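Local coordinates for protein 2',5'-phosphodiesterase 12 (Homo sapiens, PDB 4Z2B) that belongs to the endonuclease/exonuclease/phosphatase family, with an E-set-like N-terminal domain, and carries a magnesium ion beside its ligand pocket, at residues A[16-21]-A[177-182]; A[147-152]-A[195-200]; A[279-284]-A[297-302]. All coordinates share one frame; numbering follows the deposited sequence.

Interaction 1. Residues A[16-21]-A[177-182]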
loop_
_atom_site.group_PDB
_atom_site.type_symbol
_atom_site.label_atom_id
_atom_site.label_comp_id
_atom_site.label_asym_id
_atom_site.label_seq_id
_atom_site.Cartn_x
_atom_site.Cartn_y
_atom_site.Cartn_z
ATOM N N PRO A 16 -16.000 -5.320 9.461
ATOM C CA PRO A 16 -14.964 -6.339 9.236
ATOM C C PRO A 16 -15.321 -7.706 9.804
ATOM O O PRO A 16 -16.044 -7.816 10.795
ATOM C CB PRO A 16 -13.733 -5.784 9.985
ATOM C CG PRO A 16 -14.025 -4.405 10.248
ATOM C CD PRO A 16 -15.494 -4.221 10.310
ATOM N N ARG A 17 -14.758 -8.742 9.170
ATOM C CA ARG A 17 -14.904 -10.145 9.512
ATOM C C ARG A 17 -14.151 -10.465 10.841
ATOM O O ARG A 17 -14.489 -11.411 11.557
ATOM C CB ARG A 17 -14.315 -10.970 8.321
ATOM C CG ARG A 17 -14.451 -12.466 8.452
ATOM C CD ARG A 17 -13.812 -13.214 7.299
ATOM N NE ARG A 17 -13.797 -14.645 7.600
ATOM C CZ ARG A 17 -13.543 -15.608 6.721
ATOM N NH1 ARG A 17 -13.550 -16.877 7.102
ATOM N NH2 ARG A 17 -13.288 -15.309 5.452
ATOM N N TYR A 18 -13.116 -9.673 11.129
ATOM C CA TYR A 18 -12.224 -9.876 12.261
ATOM C C TYR A 18 -11.890 -8.553 12.930
ATOM O O TYR A 18 -11.574 -7.573 12.244
ATOM C CB TYR A 18 -10.955 -10.569 11.753
ATOM C CG TYR A 18 -9.974 -10.908 12.849
ATOM C CD1 TYR A 18 -10.209 -11.971 13.719
ATOM C CD2 TYR A 18 -8.774 -10.217 12.973
ATOM C CE1 TYR A 18 -9.292 -12.307 14.716
ATOM C CE2 TYR A 18 -7.845 -10.554 13.956
ATOM C CZ TYR A 18 -8.119 -11.584 14.839
ATOM O OH TYR A 18 -7.214 -11.913 15.817
ATOM N N ILE A 19 -11.968 -8.530 14.269
ATOM C CA ILE A 19 -11.744 -7.335 15.075
ATOM C C ILE A 19 -10.783 -7.669 16.222
ATOM O O ILE A 19 -10.922 -8.708 16.868
ATOM C CB ILE A 19 -13.107 -6.806 15.590
ATOM C CG1 ILE A 19 -13.984 -6.281 14.415
ATOM C CG2 ILE A 19 -12.918 -5.705 16.657
ATOM C CD1 ILE A 19 -15.520 -6.037 14.807
ATOM N N MET A 20 -9.794 -6.782 16.450
ATOM C CA MET A 20 -8.784 -6.920 17.492
ATOM C C MET A 20 -8.659 -5.681 18.324
ATOM O O MET A 20 -8.614 -4.567 17.782
ATOM C CB MET A 20 -7.397 -7.188 16.869
ATOM C CG MET A 20 -7.119 -8.613 16.654
ATOM S SD MET A 20 -5.366 -8.998 16.336
ATOM C CE MET A 20 -5.012 -8.015 14.844
ATOM N N ALA A 21 -8.499 -5.870 19.638
ATOM C CA ALA A 21 -8.251 -4.780 20.564
ATOM C C ALA A 21 -6.975 -3.994 20.125
ATOM O O ALA A 21 -5.940 -4.614 19.819
ATOM C CB ALA A 21 -8.097 -5.326 21.979
ATOM N N ARG A 177 -3.353 -9.947 9.268
ATOM C CA ARG A 177 -2.431 -9.025 8.594
ATOM C C ARG A 177 -3.115 -7.769 8.119
ATOM O O ARG A 177 -2.517 -6.708 8.225
ATOM C CB ARG A 177 -1.702 -9.696 7.430
ATOM C CG ARG A 177 -0.794 -10.826 7.905
ATOM C CD ARG A 177 0.262 -11.227 6.870
ATOM N NE ARG A 177 -0.345 -11.642 5.601
ATOM C CZ ARG A 177 -0.246 -10.972 4.460
ATOM N NH1 ARG A 177 -0.840 -11.427 3.363
ATOM N NH2 ARG A 177 0.443 -9.837 4.405
ATOM N N GLN A 178 -4.368 -7.857 7.629
ATOM C CA GLN A 178 -5.100 -6.667 7.179
ATOM C C GLN A 178 -5.391 -5.724 8.331
ATOM O O GLN A 178 -5.292 -4.512 8.146
ATOM C CB GLN A 178 -6.411 -7.037 6.454
ATOM C CG GLN A 178 -6.185 -7.420 4.995
ATOM C CD GLN A 178 -5.083 -6.659 4.285
ATOM O OE1 GLN A 178 -4.075 -7.254 3.880
ATOM N NE2 GLN A 178 -5.252 -5.344 4.082
ATOM N N ASN A 179 -5.692 -6.256 9.532
ATOM C CA ASN A 179 -5.874 -5.389 10.706
ATOM C C ASN A 179 -4.596 -4.608 10.978
ATOM O O ASN A 179 -4.644 -3.404 11.244
ATOM C CB ASN A 179 -6.214 -6.201 11.945
ATOM C CG ASN A 179 -7.661 -6.219 12.307
ATOM O OD1 ASN A 179 -8.181 -5.304 12.927
ATOM N ND2 ASN A 179 -8.321 -7.302 11.994
ATOM N N LEU A 180 -3.461 -5.310 10.961
ATOM C CA LEU A 180 -2.151 -4.684 11.197
ATOM C C LEU A 180 -1.826 -3.660 10.114
ATOM O O LEU A 180 -1.395 -2.558 10.445
ATOM C CB LEU A 180 -1.047 -5.754 11.277
ATOM C CG LEU A 180 -0.672 -6.198 12.700
ATOM C CD1 LEU A 180 -1.841 -6.949 13.383
ATOM C CD2 LEU A 180 0.554 -7.154 12.668
ATOM N N ILE A 181 -2.062 -4.004 8.843
ATOM C CA ILE A 181 -1.777 -3.111 7.703
ATOM C C ILE A 181 -2.680 -1.870 7.789
ATOM O O ILE A 181 -2.208 -0.755 7.560
ATOM C CB ILE A 181 -1.882 -3.850 6.336
ATOM C CG1 ILE A 181 -0.690 -4.836 6.154
ATOM C CG2 ILE A 181 -1.902 -2.838 5.151
ATOM C CD1 ILE A 181 -1.041 -6.045 5.245
ATOM N N GLN A 182 -3.973 -2.051 8.137
ATOM C CA GLN A 182 -4.888 -0.914 8.278
ATOM C C GLN A 182 -4.377 0.024 9.359
ATOM O O GLN A 182 -4.307 1.220 9.138
ATOM C CB GLN A 182 -6.318 -1.384 8.627
ATOM C CG GLN A 182 -7.100 -1.957 7.408
ATOM C CD GLN A 182 -8.469 -2.388 7.866
ATOM O OE1 GLN A 182 -8.721 -2.553 9.059
ATOM N NE2 GLN A 182 -9.408 -2.456 6.948
HETATM O O HOH W 1 -11.361 -4.641 12.299
HETATM O O HOH W 2 -9.917 -4.341 14.804
#
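The interface between the E-set-like N-terminal domain and the endonuclease/exonuclease/phosphatase domain is formed here by the extended segment 16-21, where Tyr-18 and Met-20 meet Asn-179 and Leu-180 of helix 174-187. Asn-179 is the centre of it. Its ND2 donates to Tyr-18 O at 3.3 Å with an N-H...O angle of 164°. The acceptor lies in the amide plane of Asn-179, yet the donor stands well above the carbonyl plane of Tyr-18, 68° out of it, so the bond is straight at the hydrogen but does not follow a lone pair. The same ND2 sits at the edge of the Tyr-18 ring, 3.1 Å from CD2, with ring and amide planes 80° apart; the ring swings away from its own backbone N, to the side of the carbonyl carbon, and so offers its CD2 edge to the amide. The oxygen of the amide works through water: a water molecule lies 2.7 Å from Asn-179 OD1, probably donating to it, and accepts from Met-20 N at 2.9 Å. Apolar contact comes from Met-20, whose bend at chi3 sends CE against Asn-179 CB at 3.6 Å and Leu-180 CD1 at 3.7 Å. Asn-179 ND2 also bonds Asp-175 O one helical turn earlier. On the N-terminal side, Ile-19 and Ala-21 share backbone hydrogen bonds with Glu-117 of strand 116-117, while Gln-178 and Gln-182 reach Ser-206 of helix 200-213.

Interaction 2. Residues A[147-152]-A[195-200]. With 4LC (3-(6-{[(2S,3S)-3-(hydroxymethyl)-2-phenylmorpholin-4-yl]carbonyl}-1-methyl-1H-benzimidazol-2-yl)-1H-indole-6-carbonitrile), chain F.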
loop_
_atom_site.group_PDB
_atom_site.type_symbol
_atom_site.label_atom_id
_atom_site.label_comp_id
_atom_site.label_asym_id
_atom_site.label_seq_id
_atom_site.Cartn_x
_atom_site.Cartn_y
_atom_site.Cartn_z
ATOM N N ASN A 147 5.505 -3.052 0.120
ATOM C CA ASN A 147 5.099 -4.344 -0.419
ATOM C C ASN A 147 4.375 -5.004 0.744
ATOM O O ASN A 147 5.016 -5.323 1.746
ATOM C CB ASN A 147 6.296 -5.154 -0.904
ATOM C CG ASN A 147 5.856 -6.489 -1.469
ATOM O OD1 ASN A 147 4.897 -7.119 -0.982
ATOM N ND2 ASN A 147 6.567 -6.970 -2.472
ATOM N N ILE A 148 3.038 -5.107 0.668
ATOM C CA ILE A 148 2.223 -5.579 1.796
ATOM C C ILE A 148 2.027 -7.110 1.860
ATOM O O ILE A 148 1.272 -7.553 2.726
ATOM C CB ILE A 148 0.840 -4.863 1.834
ATOM C CG1 ILE A 148 -0.024 -5.140 0.583
ATOM C CG2 ILE A 148 1.038 -3.358 2.068
ATOM C CD1 ILE A 148 -1.521 -4.701 0.730
ATOM N N LEU A 149 2.693 -7.878 0.976
ATOM C CA LEU A 149 2.672 -9.354 0.905
ATOM C C LEU A 149 1.260 -9.841 0.563
ATOM O O LEU A 149 0.343 -9.817 1.392
ATOM C CB LEU A 149 3.225 -9.976 2.216
ATOM C CG LEU A 149 3.067 -11.484 2.453
ATOM C CD1 LEU A 149 3.706 -12.308 1.342
ATOM C CD2 LEU A 149 3.625 -11.874 3.844
ATOM N N ALA A 150 1.086 -10.262 -0.677
ATOM C CA ALA A 150 -0.237 -10.687 -1.136
ATOM C C ALA A 150 -0.654 -11.978 -0.492
ATOM O O ALA A 150 0.145 -12.914 -0.359
ATOM C CB ALA A 150 -0.260 -10.825 -2.651
ATOM N N ASP A 151 -1.931 -12.044 -0.121
ATOM C CA ASP A 151 -2.552 -13.249 0.426
ATOM C C ASP A 151 -2.476 -14.405 -0.587
ATOM O O ASP A 151 -2.332 -15.550 -0.174
ATOM C CB ASP A 151 -4.026 -12.973 0.799
ATOM C CG ASP A 151 -4.736 -14.194 1.364
ATOM O OD1 ASP A 151 -4.296 -14.700 2.393
ATOM O OD2 ASP A 151 -5.684 -14.672 0.727
ATOM N N THR A 152 -2.556 -14.108 -1.911
ATOM C CA THR A 152 -2.479 -15.172 -2.927
ATOM C C THR A 152 -1.137 -15.937 -2.788
ATOM O O THR A 152 -1.102 -17.163 -2.940
ATOM C CB THR A 152 -2.736 -14.626 -4.351
ATOM O OG1 THR A 152 -2.775 -15.746 -5.240
ATOM C CG2 THR A 152 -1.662 -13.638 -4.823
ATOM N N LEU A 195 1.662 1.062 -2.890
ATOM C CA LEU A 195 1.690 -0.309 -2.377
ATOM C C LEU A 195 1.897 -1.346 -3.459
ATOM O O LEU A 195 1.417 -1.182 -4.576
ATOM C CB LEU A 195 0.349 -0.593 -1.661
ATOM C CG LEU A 195 -0.062 0.359 -0.529
ATOM C CD1 LEU A 195 -1.450 -0.003 0.007
ATOM C CD2 LEU A 195 0.952 0.345 0.633
ATOM N N GLN A 196 2.582 -2.448 -3.123
ATOM C CA GLN A 196 2.753 -3.546 -4.084
ATOM C C GLN A 196 2.143 -4.784 -3.436
ATOM O O GLN A 196 1.996 -4.792 -2.212
ATOM C CB GLN A 196 4.243 -3.764 -4.414
ATOM C CG GLN A 196 4.983 -2.508 -4.908
ATOM C CD GLN A 196 5.508 -1.640 -3.789
ATOM O OE1 GLN A 196 5.917 -2.124 -2.718
ATOM N NE2 GLN A 196 5.452 -0.324 -3.994
ATOM N N GLU A 197 1.836 -5.835 -4.233
ATOM C CA GLU A 197 1.261 -7.129 -3.797
ATOM C C GLU A 197 -0.081 -6.919 -3.122
ATOM O O GLU A 197 -0.374 -7.483 -2.052
ATOM C CB GLU A 197 2.234 -7.922 -2.902
ATOM C CG GLU A 197 3.438 -8.453 -3.667
ATOM C CD GLU A 197 4.218 -9.545 -2.962
ATOM O OE1 GLU A 197 3.637 -10.263 -2.119
ATOM O OE2 GLU A 197 5.430 -9.667 -3.243
ATOM N N VAL A 198 -0.894 -6.077 -3.759
ATOM C CA VAL A 198 -2.225 -5.758 -3.287
ATOM C C VAL A 198 -3.195 -6.741 -3.960
ATOM O O VAL A 198 -3.362 -6.687 -5.180
ATOM C CB VAL A 198 -2.603 -4.261 -3.543
ATOM C CG1 VAL A 198 -4.026 -3.964 -3.082
ATOM C CG2 VAL A 198 -1.606 -3.311 -2.860
ATOM N N ASP A 199 -3.817 -7.652 -3.177
ATOM C CA ASP A 199 -4.853 -8.538 -3.734
ATOM C C ASP A 199 -6.078 -7.688 -4.087
ATOM O O ASP A 199 -6.317 -6.686 -3.419
ATOM C CB ASP A 199 -5.268 -9.644 -2.744
ATOM C CG ASP A 199 -4.129 -10.464 -2.188
ATOM O OD1 ASP A 199 -3.567 -10.067 -1.152
ATOM O OD2 ASP A 199 -3.823 -11.504 -2.765
ATOM N N ARG A 200 -6.856 -8.063 -5.141
ATOM C CA ARG A 200 -8.058 -7.298 -5.511
ATOM C C ARG A 200 -8.978 -7.070 -4.315
ATOM O O ARG A 200 -9.415 -5.938 -4.090
ATOM C CB ARG A 200 -8.873 -8.028 -6.604
ATOM C CG ARG A 200 -8.274 -7.989 -8.003
ATOM C CD ARG A 200 -9.278 -8.479 -9.064
ATOM N NE ARG A 200 -8.713 -8.373 -10.413
ATOM C CZ ARG A 200 -8.647 -7.248 -11.123
ATOM N NH1 ARG A 200 -9.143 -6.115 -10.637
ATOM N NH2 ARG A 200 -8.093 -7.250 -12.327
HETATM C C13 4LC F . 9.938 -14.477 -3.263
HETATM C C17 4LC F . 8.463 -14.222 -3.192
HETATM C C20 4LC F . 8.406 -14.383 -5.655
HETATM C C01 4LC F . 13.139 -11.265 -3.411
HETATM N N05 4LC F . 13.247 -12.730 -3.432
HETATM C C06 4LC F . 14.356 -13.523 -3.571
HETATM N N07 4LC F . 14.090 -14.811 -3.443
HETATM C C08 4LC F . 12.698 -14.874 -3.352
HETATM C C09 4LC F . 11.846 -15.978 -3.288
HETATM C C11 4LC F . 10.477 -15.767 -3.210
HETATM C C14 4LC F . 10.789 -13.371 -3.335
HETATM C C16 4LC F . 12.159 -13.594 -3.368
HETATM O O18 4LC F . 7.935 -14.027 -2.114
HETATM N N19 4LC F . 7.752 -14.200 -4.350
HETATM C C23 4LC F . 7.646 -15.405 -6.467
HETATM O O26 4LC F . 6.270 -15.002 -6.630
HETATM C C27 4LC F . 5.587 -14.838 -5.379
HETATM C C29 4LC F . 6.317 -13.854 -4.454
HETATM C C31 4LC F . 6.116 -12.399 -4.883
HETATM O O34 4LC F . 6.965 -11.518 -4.158
HETATM C C36 4LC F . 5.249 -16.202 -4.786
HETATM C C37 4LC F . 4.544 -17.129 -5.545
HETATM C C39 4LC F . 4.180 -18.359 -5.010
HETATM C C41 4LC F . 4.526 -18.684 -3.713
HETATM C C43 4LC F . 5.208 -17.766 -2.935
HETATM C C45 4LC F . 5.580 -16.535 -3.471
HETATM C C47 4LC F . 15.739 -13.035 -3.529
HETATM C C48 4LC F . 16.765 -13.546 -2.771
HETATM N N50 4LC F . 17.918 -12.843 -3.003
HETATM C C52 4LC F . 17.638 -11.775 -3.823
HETATM C C53 4LC F . 18.462 -10.749 -4.281
HETATM C C55 4LC F . 17.930 -9.817 -5.171
HETATM C C56 4LC F . 16.603 -9.913 -5.597
HETATM C C58 4LC F . 15.793 -10.953 -5.143
HETATM C C60 4LC F . 16.293 -11.897 -4.244
HETATM C C61 4LC F . 18.738 -8.704 -5.594
HETATM N N62 4LC F . 19.350 -7.808 -5.924
#
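Five hydrogen bonds join 147-152 to 195-200, and four of them end on the carboxylates of Glu-197 and Asp-199. Glu-197 OE1 takes Ala-150 N on its anti lone pair at 2.9 Å. Its OE2 is approached by Asn-147 ND2 at 3.0 Å from above the carboxylate plane, the two flat groups being 72° apart; ND2 has a further partner in Asp-342. Asp-199 spreads its two oxygens over successive amides at the start of helix 151-154: OD1 accepts from Asp-151 N at 2.8 Å with its syn lone pair, and OD2 from Thr-152 N at 3.0 Å, on the syn side but somewhat out of the carboxylate plane. The helix amides probably favour the ionised form of Asp-199. Backbone pairing is parallel and brief, with Ile-148 N bonded to Gln-196 O where strands 140-147 and 192-198 adjoin in the mixed sheet; beyond it, Asn-147 OD1 closes an Asx turn on Leu-149 N, and Glu-197 and Val-198 form a G1 bulge opposite Gly-227. Apolar contact falls to Ile-148, whose CD1 meets Val-198 CG2 at 3.9 Å, while CG2 touches Leu-195 CD2. For the ligand 4LC, hydroxyl O34 donates to Glu-197 OE2 at 2.6 Å, and the bound magnesium ion is about 3 Å from the Glu-197 side chain.

Interaction 3. Residues A[279-284]-A[297-302]. With EDO (1,2-ethanediol), chain C.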
loop_
_atom_site.group_PDB
_atom_site.type_symbol
_atom_site.label_atom_id
_atom_site.label_comp_id
_atom_site.label_asym_id
_atom_site.label_seq_id
_atom_site.Cartn_x
_atom_site.Cartn_y
_atom_site.Cartn_z
ATOM N N SER A 279 5.410 -7.873 -15.005
ATOM C CA SER A 279 5.467 -6.643 -14.191
ATOM C C SER A 279 4.859 -5.444 -14.907
ATOM O O SER A 279 4.953 -5.304 -16.139
ATOM C CB SER A 279 6.884 -6.304 -13.746
ATOM O OG SER A 279 7.264 -7.145 -12.666
ATOM N N VAL A 280 4.213 -4.598 -14.105
ATOM C CA VAL A 280 3.509 -3.403 -14.552
ATOM C C VAL A 280 4.068 -2.184 -13.847
ATOM O O VAL A 280 4.800 -2.278 -12.856
ATOM C CB VAL A 280 1.985 -3.525 -14.359
ATOM C CG1 VAL A 280 1.424 -4.648 -15.223
ATOM C CG2 VAL A 280 1.623 -3.754 -12.883
ATOM N N LEU A 281 3.749 -1.043 -14.412
ATOM C CA LEU A 281 4.119 0.261 -13.903
ATOM C C LEU A 281 2.870 1.084 -13.756
ATOM O O LEU A 281 2.158 1.325 -14.733
ATOM C CB LEU A 281 5.127 0.950 -14.838
ATOM C CG LEU A 281 5.582 2.384 -14.458
ATOM C CD1 LEU A 281 6.449 2.389 -13.167
ATOM C CD2 LEU A 281 6.371 3.027 -15.617
ATOM N N GLN A 282 2.622 1.536 -12.534
ATOM C CA GLN A 282 1.504 2.413 -12.237
ATOM C C GLN A 282 2.010 3.865 -12.236
ATOM O O GLN A 282 3.002 4.189 -11.548
ATOM C CB GLN A 282 0.904 2.016 -10.882
ATOM C CG GLN A 282 -0.334 2.796 -10.496
ATOM C CD GLN A 282 -0.889 2.216 -9.220
ATOM O OE1 GLN A 282 -0.186 2.110 -8.228
ATOM N NE2 GLN A 282 -2.154 1.842 -9.227
ATOM N N VAL A 283 1.374 4.725 -13.044
ATOM C CA VAL A 283 1.772 6.142 -13.130
ATOM C C VAL A 283 0.537 7.027 -12.906
ATOM O O VAL A 283 -0.450 6.910 -13.633
ATOM C CB VAL A 283 2.473 6.478 -14.476
ATOM C CG1 VAL A 283 2.923 7.938 -14.503
ATOM C CG2 VAL A 283 3.664 5.550 -14.731
ATOM N N SER A 284 0.610 7.907 -11.912
ATOM C CA SER A 284 -0.503 8.810 -11.586
ATOM C C SER A 284 0.015 10.218 -11.510
ATOM O O SER A 284 0.992 10.474 -10.802
ATOM C CB SER A 284 -1.167 8.403 -10.265
ATOM O OG SER A 284 -1.536 7.028 -10.280
ATOM N N CYS A 297 4.419 13.623 -10.732
ATOM C CA CYS A 297 4.283 12.342 -11.417
ATOM C C CYS A 297 4.666 11.229 -10.437
ATOM O O CYS A 297 5.853 11.064 -10.126
ATOM C CB CYS A 297 5.165 12.319 -12.662
ATOM S SG CYS A 297 5.100 10.754 -13.567
ATOM N N VAL A 298 3.666 10.477 -9.941
ATOM C CA VAL A 298 3.884 9.423 -8.937
ATOM C C VAL A 298 3.888 8.062 -9.621
ATOM O O VAL A 298 2.853 7.591 -10.120
ATOM C CB VAL A 298 2.852 9.474 -7.758
ATOM C CG1 VAL A 298 3.089 8.326 -6.783
ATOM C CG2 VAL A 298 2.930 10.804 -7.015
ATOM N N ALA A 299 5.060 7.434 -9.641
ATOM C CA ALA A 299 5.158 6.110 -10.273
ATOM C C ALA A 299 5.338 5.050 -9.226
ATOM O O ALA A 299 5.919 5.294 -8.160
ATOM C CB ALA A 299 6.308 6.072 -11.265
ATOM N N ASN A 300 4.856 3.852 -9.532
ATOM C CA ASN A 300 4.892 2.744 -8.574
ATOM C C ASN A 300 5.121 1.472 -9.323
ATOM O O ASN A 300 4.534 1.299 -10.394
ATOM C CB ASN A 300 3.556 2.694 -7.806
ATOM C CG ASN A 300 3.452 1.600 -6.771
ATOM O OD1 ASN A 300 4.449 1.153 -6.217
ATOM N ND2 ASN A 300 2.220 1.229 -6.424
ATOM N N THR A 301 6.045 0.613 -8.843
ATOM C CA THR A 301 6.280 -0.653 -9.563
ATOM C C THR A 301 6.663 -1.772 -8.596
ATOM O O THR A 301 6.925 -1.541 -7.411
ATOM C CB THR A 301 7.339 -0.465 -10.694
ATOM O OG1 THR A 301 7.211 -1.524 -11.639
ATOM C CG2 THR A 301 8.784 -0.424 -10.170
ATOM N N HIS A 302 6.742 -2.986 -9.149
ATOM C CA HIS A 302 7.180 -4.215 -8.506
ATOM C C HIS A 302 7.923 -4.995 -9.565
ATOM O O HIS A 302 7.302 -5.554 -10.482
ATOM C CB HIS A 302 5.985 -4.984 -7.913
ATOM C CG HIS A 302 6.372 -6.203 -7.116
ATOM N ND1 HIS A 302 5.419 -7.129 -6.725
ATOM C CD2 HIS A 302 7.587 -6.615 -6.664
ATOM C CE1 HIS A 302 6.073 -8.060 -6.044
ATOM N NE2 HIS A 302 7.383 -7.825 -6.034
HETATM C C1 EDO C . 7.241 -9.091 -9.225
HETATM O O1 EDO C . 6.300 -9.124 -10.260
HETATM C C2 EDO C . 7.701 -10.523 -8.954
HETATM O O2 EDO C . 8.247 -11.017 -10.145
HETATM O O HOH W 3 4.647 -4.908 -11.368
HETATM O O HOH W 4 0.715 5.922 -9.180
#
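Gln-282 and Asn-300 lie side by side and point the same way from the antiparallel hairpin of strands 280-288 and 295-302, their amide planes 30° apart. Asn-300 ND2 donates to Gln-282 OE1 at 3.1 Å, nearly straight at 168°, with the acceptor close to the plane of the Asn-300 amide. Both chains leave with CG anti to the backbone N (chi1 -176° for Gln-282), which sets them abreast above a hydrogen-bonded pair, Gln-282 N reaching Asn-300 O at 2.9 Å. Outside the hairpin, Gln-282 OE1 also accepts from Thr-230, Asn-300 OD1 accepts from Gln-196 NE2, and Asn-300 ND2 also donates to Leu-195 O. On the other face Leu-281 CD1 comes within 3.9 Å of Thr-301 CB, and Val-283 CG1 rests on Cys-297 SG at 3.7 Å. Thr-301 OG1 donates to Val-280 O at 2.8 Å, and Ser-279 OG to His-302 O at 2.7 Å, in the carbonyl plane. The His-302 ring has C1 of 1,2-ethanediol over its centre, 3.4 Å above the ring plane. Hydroxyls thus replace amide pairing at the Ser-279 end, where water bridges Val-280 N and His-302 O and buried His-302 N has no partner in the model; Gln-282, Gln-196 and Leu-195 together probably fix the rotation of the Asn-300 amide.

Interactions 1 and 2 have centres 15 Å apart and are joined by Arg-177, whose NH1 lies 2.8 Å from Leu-149 O and NH2 3.0 Å from Ile-148 O, both probable hydrogen bonds. The centres of interactions 2 and 3 are also about 15 Å apart, and there the link is the amide of Asn-300: its OD1 is hydrogen-bonded to Gln-196 NE2 at 2.9 Å, and its ND2 to Leu-195 O at 3.1 Å. Glu-197 OE2 and His-302 CE1 pack at 3.3 Å, so interactions 2 and 3 meet beside the 4LC pocket, the His-302 side chain being about 4 Å from the ligand. Interaction 1, at the domain interface, lies about 27 Å from interaction 3 between centres and does not touch it.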